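Local coordinates for putative antibiotic biosynthesis monooxygenase (PDB 3KKF), which is of unproven function but, as a calcium-binding member of the antibiotic biosynthesis monooxygenase family, probably acts as a small oxidoreductase, at residues K27-V32 with K77-G82; K68-I71 with H75-K78. All blocks are in the same frame, centred on the assembly; numbering follows the deposited sequence. Where two conformers were deposited one is given.

Interaction 1 (K27-V32 with K77-G82); sequences KEEIEV and KKYKEG
Lys78 NZ reaches Glu28 OE1 at 2.8 Å, a salt bridge that spans the groove between helix 19-36 and helix 74-83 on the helical side of this dimeric alpha-beta barrel fold. The ammonium comes to the syn side of OE1 and lies 19° out of the carboxylate plane, while Glu28 OE2 stays 3.6 Å from Lys78 NZ, so a single oxygen takes the bond. Both chains are extended and meet at about a right angle, the lysine passing its last methylene beside the acceptor (Lys78 CE to Glu28 OE1 3.3 Å). NZ has a second partner in an oxygen of a bound hexaethylene glycol, probably left from crystallisation; Lys78 is exposed here, whereas Glu29 is buried.

Deeper in the groove Glu29 and Tyr79 bring the backbones closest, their CA atoms 6.3 Å apart. Here the touching is done by methylenes: the aliphatic root of the glutamate lies against the first carbon of the tyrosine, and the two chains then diverge. In one of the two modelled conformers of Glu29, a bend at chi2 (-87°) takes the carboxylate out of an extended course, toward His75 and Phe76. The Tyr79 ring runs on beside Leu26, and its OH is hydrogen-bonded to Tyr22 OH. At the point of tightest approach Glu29 CG sits 3.6 Å from Tyr79 CB.

Interaction 2 (K68-I71 with H75-K78); sequences KSHI and HFKK. With ACT (acetate ion), chain D.
Phe76 wedges its side chain against helix 64-71, touching both His70 and Ile71. Ile71 CG2 lies over one face of the phenyl ring, 4.0 Å from its centroid, a CH-pi contact displaced toward the rim; the two side chains run side by side in the same direction. With CG1 of Ile71 between its backbone N and carbonyl carbon (chi1 69°), CG2 falls beside the N, over the ring. The His70 and Phe76 side chains cross at about a right angle, and their ring planes are inclined by 57°, an oblique pair that is neither a stack nor edge-to-face, with His70 NE2 3.6 Å from Phe76 CD1. Closer to the backbone, Phe76 CB rests 3.3 Å from His70 O.

A bound acetate, probably from the crystallisation liquor, sits at the edges of both rings. His70 NE2 donates to its OXT over 2.8 Å, with an N-H...O angle of 155°, while its other oxygen, O, is 3.7 Å from Phe76 CE1.

Behind this shell Glu37 OE2 joins His70 ND1 and His75 NE2, which are 4.4 Å apart, and so helps fix the rotation of both imidazoles. Thr73 OG1 bonds to His70 O and Phe76 N, tying together a tight bend between two successive helices in the connection between strands 54-61 and 87-97 of the ferredoxin-like fold.

Helix 74-83 serves both contacts: interaction 1 uses it against helix 19-36, interaction 2 against helix 64-71, and their centres are 8 Å apart. Residues 77-78 are common to the two interactions, and Glu29 and Val32 connect them directly. In one of its two modelled conformers Glu29 places OE2 3.1 Å from His70 CE1 and 3.4 Å from Phe76 CA, and Glu29 CG lies 3.2 Å from His75 O. Val32 CG1 is 3.4 Å from His75 CG. The acetate bound by His70 also lies about 3 Å from the Glu29 side chain in that conformer, and may mark a pocket between the helices. A bound calcium ion lies about 14 Å from the His70 side chain, so the acetate site is separate from it.

Interaction 1 (K27-V32 with K77-G82)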
loop_
_atom_site.group_PDB
_atom_site.type_symbol
_atom_site.label_atom_id
_atom_site.label_comp_id
_atom_site.label_asym_id
_atom_site.label_seq_id
_atom_site.Cartn_x
_atom_site.Cartn_y
_atom_site.Cartn_z
ATOM N N LYS A 27 4.362 -15.290 -3.424
ATOM C CA LYS A 27 5.467 -14.670 -4.137
ATOM C C LYS A 27 5.520 -15.139 -5.575
ATOM O O LYS A 27 5.689 -14.347 -6.494
ATOM C CB LYS A 27 6.808 -14.921 -3.432
ATOM C CG LYS A 27 7.966 -14.133 -4.047
ATOM C CD LYS A 27 9.334 -14.435 -3.371
ATOM C CE LYS A 27 10.434 -13.637 -4.006
ATOM N N GLU A 28 5.355 -16.430 -5.786
ATOM C CA GLU A 28 5.338 -16.967 -7.137
ATOM C C GLU A 28 4.202 -16.361 -7.962
ATOM O O GLU A 28 4.398 -15.946 -9.106
ATOM C CB GLU A 28 5.192 -18.500 -7.105
ATOM C CG GLU A 28 5.016 -19.153 -8.493
ATOM C CD GLU A 28 4.926 -20.655 -8.386
ATOM O OE1 GLU A 28 3.973 -21.160 -7.775
ATOM O OE2 GLU A 28 5.852 -21.339 -8.900
ATOM N N GLU A 29 3.013 -16.294 -7.380
ATOM C CA GLU A 29 1.878 -15.801 -8.135
ATOM C C GLU A 29 2.037 -14.301 -8.488
ATOM O O GLU A 29 1.698 -13.888 -9.596
ATOM C CB GLU A 29 0.566 -16.109 -7.415
ATOM C CG GLU A 29 -0.690 -15.968 -8.287
ATOM C CD GLU A 29 -1.268 -14.596 -8.327
ATOM O OE1 GLU A 29 -1.029 -13.766 -7.385
ATOM O OE2 GLU A 29 -2.021 -14.343 -9.275
ATOM N N ILE A 30 2.593 -13.520 -7.588
ATOM C CA ILE A 30 2.860 -12.091 -7.872
ATOM C C ILE A 30 3.915 -11.961 -8.967
ATOM O O ILE A 30 3.747 -11.168 -9.900
ATOM C CB ILE A 30 3.254 -11.333 -6.602
ATOM C CG1 ILE A 30 2.031 -11.218 -5.676
ATOM C CG2 ILE A 30 3.848 -9.950 -6.950
ATOM C CD1 ILE A 30 2.321 -10.487 -4.375
ATOM N N GLU A 31 4.990 -12.741 -8.872
ATOM C CA GLU A 31 6.046 -12.691 -9.893
ATOM C C GLU A 31 5.505 -13.037 -11.268
ATOM O O GLU A 31 5.804 -12.344 -12.256
ATOM C CB GLU A 31 7.189 -13.643 -9.550
ATOM C CG GLU A 31 8.068 -13.212 -8.384
ATOM C CD GLU A 31 9.010 -14.338 -7.886
ATOM O OE1 GLU A 31 8.746 -15.533 -8.187
ATOM O OE2 GLU A 31 9.982 -14.014 -7.169
ATOM N N VAL A 32 4.701 -14.099 -11.355
ATOM C CA VAL A 32 4.127 -14.503 -12.652
ATOM C C VAL A 32 3.168 -13.418 -13.174
ATOM O O VAL A 32 3.191 -13.072 -14.361
ATOM C CB VAL A 32 3.413 -15.903 -12.564
ATOM C CG1 VAL A 32 2.706 -16.231 -13.874
ATOM C CG2 VAL A 32 4.438 -17.027 -12.180
ATOM N N LYS A 77 -5.226 -19.141 -10.022
ATOM C CA LYS A 77 -5.938 -20.383 -9.591
ATOM C C LYS A 77 -5.063 -21.229 -8.657
ATOM O O LYS A 77 -5.520 -21.744 -7.638
ATOM C CB LYS A 77 -6.322 -21.236 -10.842
ATOM C CG LYS A 77 -7.100 -22.595 -10.553
ATOM C CD LYS A 77 -7.266 -23.444 -11.858
ATOM C CE LYS A 77 -8.299 -24.562 -11.721
ATOM N NZ LYS A 77 -9.704 -24.038 -11.765
ATOM N N LYS A 78 -3.812 -21.402 -9.057
ATOM C CA LYS A 78 -2.873 -22.213 -8.253
ATOM C C LYS A 78 -2.761 -21.607 -6.845
ATOM O O LYS A 78 -2.821 -22.321 -5.854
ATOM C CB LYS A 78 -1.481 -22.253 -8.902
ATOM C CG LYS A 78 -0.437 -22.984 -8.028
ATOM C CD LYS A 78 0.896 -23.058 -8.643
ATOM C CE LYS A 78 1.870 -23.759 -7.697
ATOM N NZ LYS A 78 3.260 -23.803 -8.209
ATOM N N TYR A 79 -2.569 -20.288 -6.775
ATOM C CA TYR A 79 -2.486 -19.583 -5.503
ATOM C C TYR A 79 -3.773 -19.680 -4.686
ATOM O O TYR A 79 -3.740 -20.005 -3.495
ATOM C CB TYR A 79 -2.139 -18.105 -5.770
ATOM C CG TYR A 79 -2.415 -17.169 -4.630
ATOM C CD1 TYR A 79 -1.665 -17.191 -3.470
ATOM C CD2 TYR A 79 -3.405 -16.207 -4.734
ATOM C CE1 TYR A 79 -1.942 -16.325 -2.410
ATOM C CE2 TYR A 79 -3.657 -15.328 -3.692
ATOM C CZ TYR A 79 -2.939 -15.396 -2.534
ATOM O OH TYR A 79 -3.191 -14.531 -1.496
ATOM N N LYS A 80 -4.911 -19.370 -5.312
ATOM C CA LYS A 80 -6.193 -19.358 -4.603
ATOM C C LYS A 80 -6.533 -20.763 -4.048
ATOM O O LYS A 80 -6.921 -20.900 -2.886
ATOM C CB LYS A 80 -7.311 -18.820 -5.555
ATOM C CG LYS A 80 -8.680 -18.563 -4.880
ATOM C CD LYS A 80 -8.644 -17.353 -3.932
ATOM C CE LYS A 80 -10.044 -17.066 -3.346
ATOM N NZ LYS A 80 -10.034 -16.046 -2.266
ATOM N N GLU A 81 -6.369 -21.791 -4.866
ATOM C CA GLU A 81 -6.633 -23.190 -4.434
ATOM C C GLU A 81 -5.586 -23.702 -3.429
ATOM O O GLU A 81 -5.931 -24.383 -2.431
ATOM C CB GLU A 81 -6.702 -24.119 -5.653
ATOM C CG GLU A 81 -7.886 -23.807 -6.550
ATOM C CD GLU A 81 -8.039 -24.741 -7.766
ATOM O OE1 GLU A 81 -7.124 -25.556 -8.086
ATOM O OE2 GLU A 81 -9.101 -24.639 -8.413
ATOM N N GLY A 82 -4.317 -23.397 -3.681
ATOM C CA GLY A 82 -3.256 -23.848 -2.825
ATOM C C GLY A 82 -3.312 -23.288 -1.429
ATOM O O GLY A 82 -2.924 -23.953 -0.496
#

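Interaction 2 (K68-I71 with H75-K78)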
loop_
_atom_site.group_PDB
_atom_site.type_symbol
_atom_site.label_atom_id
_atom_site.label_comp_id
_atom_site.label_asym_id
_atom_site.label_seq_id
_atom_site.Cartn_x
_atom_site.Cartn_y
_atom_site.Cartn_z
ATOM N N LYS A 68 -10.618 -8.927 -13.783
ATOM C CA LYS A 68 -11.380 -10.127 -14.088
ATOM C C LYS A 68 -10.534 -11.124 -14.869
ATOM O O LYS A 68 -10.614 -12.332 -14.609
ATOM C CB LYS A 68 -12.701 -9.804 -14.797
ATOM C CG LYS A 68 -13.665 -9.104 -13.912
ATOM C CD LYS A 68 -13.886 -9.860 -12.624
ATOM C CE LYS A 68 -14.897 -9.203 -11.780
ATOM N NZ LYS A 68 -16.177 -9.172 -12.481
ATOM N N SER A 69 -9.705 -10.651 -15.776
ATOM C CA SER A 69 -8.810 -11.554 -16.502
ATOM C C SER A 69 -7.781 -12.213 -15.525
ATOM O O SER A 69 -7.521 -13.429 -15.592
ATOM C CB SER A 69 -8.070 -10.811 -17.615
ATOM O OG SER A 69 -7.234 -11.686 -18.365
ATOM N N HIS A 70 -7.223 -11.403 -14.631
ATOM C CA HIS A 70 -6.263 -11.878 -13.647
ATOM C C HIS A 70 -6.791 -13.050 -12.799
ATOM O O HIS A 70 -6.086 -14.059 -12.619
ATOM C CB HIS A 70 -5.853 -10.706 -12.734
ATOM C CG HIS A 70 -4.997 -11.102 -11.575
ATOM N ND1 HIS A 70 -3.709 -11.571 -11.723
ATOM C CD2 HIS A 70 -5.239 -11.075 -10.234
ATOM C CE1 HIS A 70 -3.214 -11.827 -10.528
ATOM N NE2 HIS A 70 -4.116 -11.530 -9.612
ATOM N N ILE A 71 -8.025 -12.935 -12.299
ATOM C CA ILE A 71 -8.554 -13.981 -11.434
ATOM C C ILE A 71 -8.989 -15.246 -12.194
ATOM O O ILE A 71 -9.327 -16.250 -11.563
ATOM C CB ILE A 71 -9.632 -13.464 -10.464
ATOM C CG1 ILE A 71 -10.922 -13.066 -11.211
ATOM C CG2 ILE A 71 -9.061 -12.345 -9.608
ATOM C CD1 ILE A 71 -12.084 -12.625 -10.264
ATOM N N HIS A 75 -2.214 -19.148 -12.968
ATOM C CA HIS A 75 -1.343 -18.825 -11.839
ATOM C C HIS A 75 -2.151 -18.300 -10.638
ATOM O O HIS A 75 -1.872 -18.661 -9.509
ATOM C CB HIS A 75 -0.177 -17.906 -12.233
ATOM C CG HIS A 75 -0.570 -16.639 -12.910
ATOM N ND1 HIS A 75 -0.785 -16.553 -14.277
ATOM C CD2 HIS A 75 -0.748 -15.392 -12.420
ATOM C CE1 HIS A 75 -1.068 -15.304 -14.594
ATOM N NE2 HIS A 75 -1.051 -14.579 -13.485
ATOM N N PHE A 76 -3.152 -17.453 -10.872
ATOM C CA PHE A 76 -4.008 -17.026 -9.766
ATOM C C PHE A 76 -4.732 -18.244 -9.169
ATOM O O PHE A 76 -4.834 -18.366 -7.951
ATOM C CB PHE A 76 -5.035 -15.973 -10.202
ATOM C CG PHE A 76 -5.880 -15.500 -9.071
ATOM C CD1 PHE A 76 -5.369 -14.612 -8.145
ATOM C CD2 PHE A 76 -7.153 -16.020 -8.869
ATOM C CE1 PHE A 76 -6.125 -14.202 -7.074
ATOM C CE2 PHE A 76 -7.916 -15.602 -7.779
ATOM C CZ PHE A 76 -7.389 -14.697 -6.893
ATOM N N LYS A 77 -5.226 -19.141 -10.022
ATOM C CA LYS A 77 -5.938 -20.383 -9.591
ATOM C C LYS A 77 -5.063 -21.229 -8.657
ATOM O O LYS A 77 -5.520 -21.744 -7.638
ATOM C CB LYS A 77 -6.322 -21.236 -10.842
ATOM C CG LYS A 77 -7.100 -22.595 -10.553
ATOM C CD LYS A 77 -7.266 -23.444 -11.858
ATOM C CE LYS A 77 -8.299 -24.562 -11.721
ATOM N NZ LYS A 77 -9.704 -24.038 -11.765
ATOM N N LYS A 78 -3.812 -21.402 -9.057
ATOM C CA LYS A 78 -2.873 -22.213 -8.253
ATOM C C LYS A 78 -2.761 -21.607 -6.845
ATOM O O LYS A 78 -2.821 -22.321 -5.854
ATOM C CB LYS A 78 -1.481 -22.253 -8.902
ATOM C CG LYS A 78 -0.437 -22.984 -8.028
ATOM C CD LYS A 78 0.896 -23.058 -8.643
ATOM C CE LYS A 78 1.870 -23.759 -7.697
ATOM N NZ LYS A 78 3.260 -23.803 -8.209
HETATM C C ACT D . -3.280 -11.608 -5.900
HETATM O O ACT D . -4.437 -11.297 -5.622
HETATM O OXT ACT D . -3.042 -11.903 -7.072
HETATM C CH3 ACT D . -2.215 -11.607 -4.877
#